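Local coordinates for Thiol:disulfide interchange protein DsbA (Pseudomonas aeruginosa, PDB 4ZL8), which is a periplasmic thioredoxin-fold oxidoreductase that probably introduces disulfide bonds into other proteins by passing on its own redox-active disulfide, at residues V73-M77 with K103-T107. The protein carries 1 engineered substitution. Numbering follows the deposited sequence.
Sequences VHGQM and KKLAT
His74 reaches from helix 70-84 to the loop 103-107 and gives its NE2 hydrogen to Lys104 O, 2.9 Å away, tying together two parts of the helical domain that DsbA proteins carry inserted in the thioredoxin fold. The carbonyl oxygen lies exactly in the imidazole plane, and the ring nitrogen in turn lies in the carbonyl plane; the N-H···O angle is 150°. Leu105 O also sits at this ring edge, 3.0 Å from NE2 and 3.1 Å from His74 CD2; two successive loop carbonyl oxygens thus meet the ring around NE2, Lys104 O on the CE1 side and Leu105 O on the CD2 side. Val73, the residue before His74, lays CG1 against Ala106 O, the next carbonyl of the loop, at 3.5 Å, set there by a chi1 of 171° that turns this methyl anti to the backbone N. Met77, one turn after Val73, runs out extended through chi2 and bends at chi3 (62°), bringing CE to 4.1 Å from Leu105 CD1. Helix 87-99 packs against this apolar patch through Ile98 and Val94, and helix 108-116 through Met111 and Phe114. On the loop side, Glu110 OE1 accepts a hydrogen bond from Ala106 N, while Thr107, the N-cap of helix 108-116, uses OG1 to cap Glu110 N. With NE2 held by the loop, the ring's orientation is probably set by a second bond on the far side of CE1, where His74 ND1 takes the indole hydrogen of Trp34 NE1.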
ATOM      1  N   VAL A  73      -7.283   4.978  11.175  1.00 11.57           N
ATOM      2  CA  VAL A  73      -8.349   4.008  11.362  1.00 11.96           C
ATOM      3  C   VAL A  73      -8.450   3.059  10.147  1.00 11.62           C
ATOM      4  O   VAL A  73      -8.485   1.820  10.266  1.00 10.38           O
ATOM      5  CB  VAL A  73      -9.676   4.756  11.594  1.00 14.95           C
ATOM      6  CG1 VAL A  73     -10.849   3.819  11.578  1.00 18.04           C
ATOM      7  CG2 VAL A  73      -9.610   5.532  12.905  1.00 15.60           C
ATOM      8  N   HIS A  74      -8.460   3.647   8.957  1.00 10.27           N
ATOM      9  CA  HIS A  74      -8.546   2.840   7.760  1.00 10.76           C
ATOM     10  C   HIS A  74      -7.281   2.028   7.557  1.00  9.69           C
ATOM     11  O   HIS A  74      -7.341   0.888   7.044  1.00 10.12           O
ATOM     12  CB  HIS A  74      -8.848   3.699   6.523  1.00 10.26           C
ATOM     13  CG  HIS A  74     -10.271   4.125   6.428  1.00 11.51           C
ATOM     14  ND1 HIS A  74     -10.684   5.120   5.575  1.00 12.53           N
ATOM     15  CD2 HIS A  74     -11.377   3.705   7.088  1.00  9.41           C
ATOM     16  CE1 HIS A  74     -11.990   5.279   5.689  1.00 11.53           C
ATOM     17  NE2 HIS A  74     -12.436   4.440   6.608  1.00 11.51           N
ATOM     18  N   GLY A  75      -6.135   2.592   7.936  1.00  9.34           N
ATOM     19  CA  GLY A  75      -4.890   1.854   7.866  1.00 10.42           C
ATOM     20  C   GLY A  75      -4.853   0.692   8.841  1.00  9.72           C
ATOM     21  O   GLY A  75      -4.318  -0.382   8.535  1.00  9.89           O
ATOM     22  N   GLN A  76      -5.433   0.883  10.015  1.00  8.82           N
ATOM     23  CA  GLN A  76      -5.493  -0.171  11.012  1.00  8.66           C
ATOM     24  C   GLN A  76      -6.429  -1.303  10.534  1.00  9.27           C
ATOM     25  O   GLN A  76      -6.139  -2.487  10.736  1.00  9.79           O
ATOM     26  CB  GLN A  76      -5.919   0.406  12.358  1.00  9.35           C
ATOM     27  CG  GLN A  76      -5.709  -0.558  13.518  1.00 10.62           C
ATOM     28  CD  GLN A  76      -5.780   0.103  14.862  1.00 11.06           C
ATOM     29  OE1 GLN A  76      -5.478   1.289  15.007  1.00 13.97           O
ATOM     30  NE2 GLN A  76      -6.178  -0.658  15.866  1.00 13.08           N
ATOM     31  N   MET A  77      -7.506  -0.959   9.836  1.00 10.07           N
ATOM     32  CA  MET A  77      -8.365  -1.951   9.198  1.00 10.23           C
ATOM     33  C   MET A  77      -7.552  -2.756   8.171  1.00  9.91           C
ATOM     34  O   MET A  77      -7.590  -3.994   8.167  1.00 10.39           O
ATOM     35  CB  MET A  77      -9.587  -1.274   8.552  1.00 10.65           C
ATOM     36  CG  MET A  77     -10.393  -2.235   7.672  1.00 12.75           C
ATOM     37  SD  MET A  77     -11.953  -1.564   7.074  1.00 12.87           S
ATOM     38  CE  MET A  77     -11.343  -0.185   6.100  1.00 15.07           C
ATOM     39  N   LYS A 103     -20.092   4.242   2.490  1.00 18.93           N
ATOM     40  CA  LYS A 103     -19.838   3.726   3.823  1.00 20.03           C
ATOM     41  C   LYS A 103     -18.578   4.376   4.382  1.00 17.93           C
ATOM     42  O   LYS A 103     -17.563   4.484   3.689  1.00 18.12           O
ATOM     43  CB  LYS A 103     -19.711   2.201   3.800  1.00 17.13           C
ATOM     44  CG  LYS A 103     -21.015   1.533   3.378  1.00 25.49           C
ATOM     45  CD  LYS A 103     -20.918   0.032   3.341  1.00 29.97           C
ATOM     46  CE  LYS A 103     -22.243  -0.597   2.921  1.00 38.80           C
ATOM     47  NZ  LYS A 103     -23.279  -0.475   3.969  1.00 40.37           N
ATOM     48  N   LYS A 104     -18.647   4.848   5.625  1.00 15.73           N
ATOM     49  CA  LYS A 104     -17.503   5.522   6.223  1.00 15.26           C
ATOM     50  C   LYS A 104     -16.455   4.584   6.792  1.00 14.18           C
ATOM     51  O   LYS A 104     -15.267   4.908   6.793  1.00 13.34           O
ATOM     52  CB  LYS A 104     -17.980   6.478   7.314  1.00 17.63           C
ATOM     53  CG  LYS A 104     -19.009   7.488   6.845  1.00 23.50           C
ATOM     54  CD  LYS A 104     -18.510   8.368   5.701  1.00 24.41           C
ATOM     55  CE  LYS A 104     -19.542   9.432   5.322  1.00 30.95           C
ATOM     56  NZ  LYS A 104     -19.051  10.323   4.234  1.00 40.43           N
ATOM     57  N   LEU A 105     -16.891   3.417   7.261  1.00 14.12           N
ATOM     58  CA  LEU A 105     -16.012   2.429   7.885  1.00 13.01           C
ATOM     59  C   LEU A 105     -15.066   3.095   8.885  1.00 11.36           C
ATOM     60  O   LEU A 105     -13.858   2.915   8.827  1.00 12.81           O
ATOM     61  CB  LEU A 105     -15.235   1.629   6.824  1.00 11.66           C
ATOM     62  CG  LEU A 105     -16.121   0.914   5.790  1.00 13.36           C
ATOM     63  CD1 LEU A 105     -15.268   0.100   4.848  1.00 12.86           C
ATOM     64  CD2 LEU A 105     -17.191   0.020   6.433  1.00 15.19           C
ATOM     65  N   ALA A 106     -15.667   3.827   9.824  1.00 15.31           N
ATOM     66  CA  ALA A 106     -14.933   4.803  10.641  1.00 14.78           C
ATOM     67  C   ALA A 106     -14.674   4.342  12.060  1.00 17.08           C
ATOM     68  O   ALA A 106     -13.932   4.996  12.793  1.00 16.23           O
ATOM     69  CB  ALA A 106     -15.658   6.137  10.655  1.00 20.81           C
ATOM     70  N   THR A 107     -15.284   3.225  12.449  1.00 15.51           N
ATOM     71  CA  THR A 107     -15.040   2.623  13.754  1.00 16.62           C
ATOM     72  C   THR A 107     -14.929   1.132  13.558  1.00 16.28           C
ATOM     73  O   THR A 107     -15.434   0.609  12.573  1.00 15.56           O
ATOM     74  CB  THR A 107     -16.198   2.854  14.721  1.00 19.59           C
ATOM     75  OG1 THR A 107     -17.381   2.200  14.233  1.00 20.22           O
ATOM     76  CG2 THR A 107     -16.487   4.338  14.907  1.00 19.38           C
TER